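Local coordinates for binding domain (Hc) of Paraclostridial Mosquitocidal Protein 1 (Paraclostridium bifermentans, PDB 6HOX) that probably serves the Anopheles-targeting neurotoxin as its receptor-binding region, directing the toxin to host nerve cells so that its light chain can enter the cytosol, at residues D113-M118 with W123-K128. Residues are numbered along the deposited sequence; the frame is centred on the assembly and turned at random.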
ATOM      1  N   ASP A 113      17.291 -12.998   2.039  1.00 26.35           N
ATOM      2  CA  ASP A 113      17.569 -12.150   0.879  1.00 26.90           C
ATOM      3  C   ASP A 113      16.286 -11.888   0.083  1.00 27.35           C
ATOM      4  O   ASP A 113      15.387 -12.748  -0.016  1.00 27.65           O
ATOM      5  CB  ASP A 113      18.568 -12.790  -0.086  1.00 27.32           C
ATOM      6  CG  ASP A 113      19.969 -13.023   0.466  1.00 30.64           C
ATOM      7  OD1 ASP A 113      20.287 -12.462   1.531  1.00 32.80           O
ATOM      8  OD2 ASP A 113      20.731 -13.772  -0.190  1.00 34.43           O
ATOM      9  N   LEU A 114      16.225 -10.686  -0.486  1.00 26.60           N
ATOM     10  CA  LEU A 114      15.293 -10.357  -1.532  1.00 27.49           C
ATOM     11  C   LEU A 114      16.062  -9.948  -2.801  1.00 25.96           C
ATOM     12  O   LEU A 114      15.750 -10.403  -3.909  1.00 25.14           O
ATOM     13  CB  LEU A 114      14.401  -9.224  -1.031  1.00 31.07           C
ATOM     14  CG  LEU A 114      13.340  -8.775  -2.029  1.00 36.73           C
ATOM     15  CD1 LEU A 114      12.446  -9.939  -2.444  1.00 38.92           C
ATOM     16  CD2 LEU A 114      12.506  -7.647  -1.452  1.00 40.29           C
ATOM     17  N   VAL A 115      17.022  -9.032  -2.638  1.00 21.94           N
ATOM     18  CA  VAL A 115      17.873  -8.553  -3.707  1.00 22.20           C
ATOM     19  C   VAL A 115      19.305  -8.563  -3.171  1.00 22.73           C
ATOM     20  O   VAL A 115      19.567  -7.979  -2.130  1.00 22.63           O
ATOM     21  CB  VAL A 115      17.486  -7.148  -4.197  1.00 22.31           C
ATOM     22  CG1 VAL A 115      18.252  -6.794  -5.461  1.00 21.62           C
ATOM     23  CG2 VAL A 115      15.985  -6.974  -4.410  1.00 22.37           C
ATOM     24  N   ASN A 116      20.212  -9.221  -3.899  1.00 22.96           N
ATOM     25  CA  ASN A 116      21.515  -9.579  -3.371  1.00 23.70           C
ATOM     26  C   ASN A 116      22.578  -9.212  -4.408  1.00 24.56           C
ATOM     27  O   ASN A 116      22.503  -9.644  -5.553  1.00 23.75           O
ATOM     28  CB  ASN A 116      21.529 -11.043  -2.929  1.00 23.32           C
ATOM     29  CG  ASN A 116      22.879 -11.475  -2.406  1.00 25.71           C
ATOM     30  OD1 ASN A 116      23.895 -11.153  -3.000  1.00 26.41           O
ATOM     31  ND2 ASN A 116      22.902 -12.199  -1.302  1.00 27.07           N
ATOM     32  N   ASN A 117      23.496  -8.318  -4.011  1.00 25.52           N
ATOM     33  CA  ASN A 117      24.730  -8.066  -4.746  1.00 25.21           C
ATOM     34  C   ASN A 117      25.900  -8.139  -3.757  1.00 24.51           C
ATOM     35  O   ASN A 117      26.710  -7.211  -3.656  1.00 26.06           O
ATOM     36  CB  ASN A 117      24.744  -6.731  -5.495  1.00 25.08           C
ATOM     37  CG  ASN A 117      25.963  -6.591  -6.387  1.00 26.51           C
ATOM     38  OD1 ASN A 117      26.594  -5.535  -6.445  1.00 26.78           O
ATOM     39  ND2 ASN A 117      26.340  -7.672  -7.052  1.00 25.06           N
ATOM     40  N   MET A 118      25.965  -9.262  -3.042  1.00 24.04           N
ATOM     41  CA  MET A 118      26.949  -9.519  -2.009  1.00 26.21           C
ATOM     42  C   MET A 118      27.736 -10.783  -2.370  1.00 26.98           C
ATOM     43  O   MET A 118      27.156 -11.852  -2.560  1.00 26.61           O
ATOM     44  CB  MET A 118      26.257  -9.748  -0.667  1.00 26.80           C
ATOM     45  CG  MET A 118      27.211  -9.890   0.491  1.00 26.74           C
ATOM     46  SD  MET A 118      27.930  -8.312   0.931  1.00 26.92           S
ATOM     47  CE  MET A 118      26.575  -7.609   1.880  1.00 25.47           C
ATOM     48  N   TRP A 123      26.428  -5.224  -1.354  1.00 22.95           N
ATOM     49  CA  TRP A 123      25.210  -4.820  -0.674  1.00 24.60           C
ATOM     50  C   TRP A 123      24.120  -5.883  -0.848  1.00 24.58           C
ATOM     51  O   TRP A 123      24.177  -6.732  -1.763  1.00 24.40           O
ATOM     52  CB  TRP A 123      24.751  -3.437  -1.162  1.00 25.17           C
ATOM     53  CG  TRP A 123      24.449  -3.357  -2.624  1.00 25.99           C
ATOM     54  CD1 TRP A 123      25.276  -2.892  -3.602  1.00 28.31           C
ATOM     55  CD2 TRP A 123      23.225  -3.736  -3.281  1.00 24.39           C
ATOM     56  NE1 TRP A 123      24.668  -2.990  -4.824  1.00 29.25           N
ATOM     57  CE2 TRP A 123      23.403  -3.486  -4.660  1.00 27.30           C
ATOM     58  CE3 TRP A 123      22.010  -4.275  -2.851  1.00 22.74           C
ATOM     59  CZ2 TRP A 123      22.412  -3.755  -5.606  1.00 25.94           C
ATOM     60  CZ3 TRP A 123      21.028  -4.531  -3.787  1.00 24.60           C
ATOM     61  CH2 TRP A 123      21.229  -4.275  -5.142  1.00 24.33           C
ATOM     62  N   LYS A 124      23.136  -5.850   0.056  1.00 25.43           N
ATOM     63  CA  LYS A 124      21.924  -6.613  -0.125  1.00 24.85           C
ATOM     64  C   LYS A 124      20.741  -5.939   0.567  1.00 24.35           C
ATOM     65  O   LYS A 124      20.888  -5.148   1.491  1.00 25.29           O
ATOM     66  CB  LYS A 124      22.085  -8.034   0.403  1.00 26.42           C
ATOM     67  CG  LYS A 124      22.365  -8.153   1.887  1.00 28.08           C
ATOM     68  CD  LYS A 124      22.194  -9.573   2.382  1.00 29.64           C
ATOM     69  CE  LYS A 124      23.218 -10.520   1.804  1.00 27.82           C
ATOM     70  NZ  LYS A 124      23.057 -11.879   2.357  1.00 28.08           N
ATOM     71  N   ILE A 125      19.556  -6.304   0.082  1.00 23.90           N
ATOM     72  CA  ILE A 125      18.259  -5.946   0.644  1.00 23.10           C
ATOM     73  C   ILE A 125      17.626  -7.254   1.119  1.00 23.86           C
ATOM     74  O   ILE A 125      17.489  -8.198   0.318  1.00 22.34           O
ATOM     75  CB  ILE A 125      17.382  -5.233  -0.400  1.00 22.04           C
ATOM     76  CG1 ILE A 125      17.965  -3.885  -0.816  1.00 23.41           C
ATOM     77  CG2 ILE A 125      15.961  -5.071   0.103  1.00 23.49           C
ATOM     78  CD1 ILE A 125      17.467  -3.369  -2.160  1.00 23.34           C
ATOM     79  N   SER A 126      17.294  -7.301   2.419  1.00 23.76           N
ATOM     80  CA  SER A 126      16.769  -8.469   3.101  1.00 24.45           C
ATOM     81  C   SER A 126      15.485  -8.129   3.858  1.00 24.77           C
ATOM     82  O   SER A 126      15.163  -6.971   4.084  1.00 24.56           O
ATOM     83  CB  SER A 126      17.794  -9.058   4.037  1.00 26.13           C
ATOM     84  OG  SER A 126      18.943  -9.433   3.302  1.00 28.42           O
ATOM     85  N   LEU A 127      14.790  -9.187   4.273  1.00 26.99           N
ATOM     86  CA  LEU A 127      13.673  -9.107   5.167  1.00 29.59           C
ATOM     87  C   LEU A 127      14.038  -9.810   6.469  1.00 28.59           C
ATOM     88  O   LEU A 127      14.758 -10.812   6.453  1.00 29.17           O
ATOM     89  CB  LEU A 127      12.460  -9.765   4.505  1.00 31.51           C
ATOM     90  CG  LEU A 127      11.960  -9.080   3.234  1.00 36.58           C
ATOM     91  CD1 LEU A 127      10.861  -9.905   2.566  1.00 40.15           C
ATOM     92  CD2 LEU A 127      11.461  -7.677   3.543  1.00 36.87           C
ATOM     93  N   LYS A 128      13.518  -9.265   7.572  1.00 29.93           N
ATOM     94  CA  LYS A 128      13.723  -9.795   8.904  1.00 31.46           C
ATOM     95  C   LYS A 128      12.582  -9.358   9.834  1.00 31.65           C
ATOM     96  O   LYS A 128      12.367  -8.165  10.034  1.00 29.47           O
ATOM     97  CB  LYS A 128      15.043  -9.267   9.466  1.00 33.04           C
ATOM     98  CG  LYS A 128      15.401  -9.812  10.842  1.00 35.41           C
ATOM     99  CD  LYS A 128      16.638  -9.199  11.431  1.00 36.21           C
ATOM    100  CE  LYS A 128      17.159  -9.990  12.608  1.00 39.64           C
ATOM    101  NZ  LYS A 128      18.362  -9.352  13.191  1.00 43.94           N
TER
HETATM  102  O   HOH W   1      19.501 -12.163   3.934  1.00 43.54           O
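W123, K124 and V115 bury the largest shares of this antiparallel hairpin contact. With CG set between backbone N and carbonyl carbon (chi1 60°), the indole of W123 is laid against N117 and V115. N117 CB sits over one face, 3.9 Å from the centroid of the five-membered ring of W123 and 22° off its normal, which meets the criterion for a CH-pi contact. V115 CG1 meets the edge of the six-membered ring, 3.9 Å from W123 CH2. F83 packs edge-to-face with the same indole, and the amide of N117 hydrogen-bonds K77 through OD1. On the opposite face of the sheet, K124 bends at chi3 (66°), bringing NZ 2.9 Å from D113 OD1 on its syn side, a salt bridge. D113 OD2 accepts from N116 ND2 at 2.9 Å, well above the carboxylate plane, while N116 OD1 takes M118 N in an Asx turn. The backbone shows a classic beta bulge: I125 O accepts L114 N at 2.9 Å and V115 N at 3.1 Å. I125 N returns a bond to V115 O at 2.8 Å. W123, V115 and I125 thus give apolar packing toward I91 and F224 of the lectin-like (concanavalin-type) domain, whereas K124 and N116 probably stabilise the negative charge of D113.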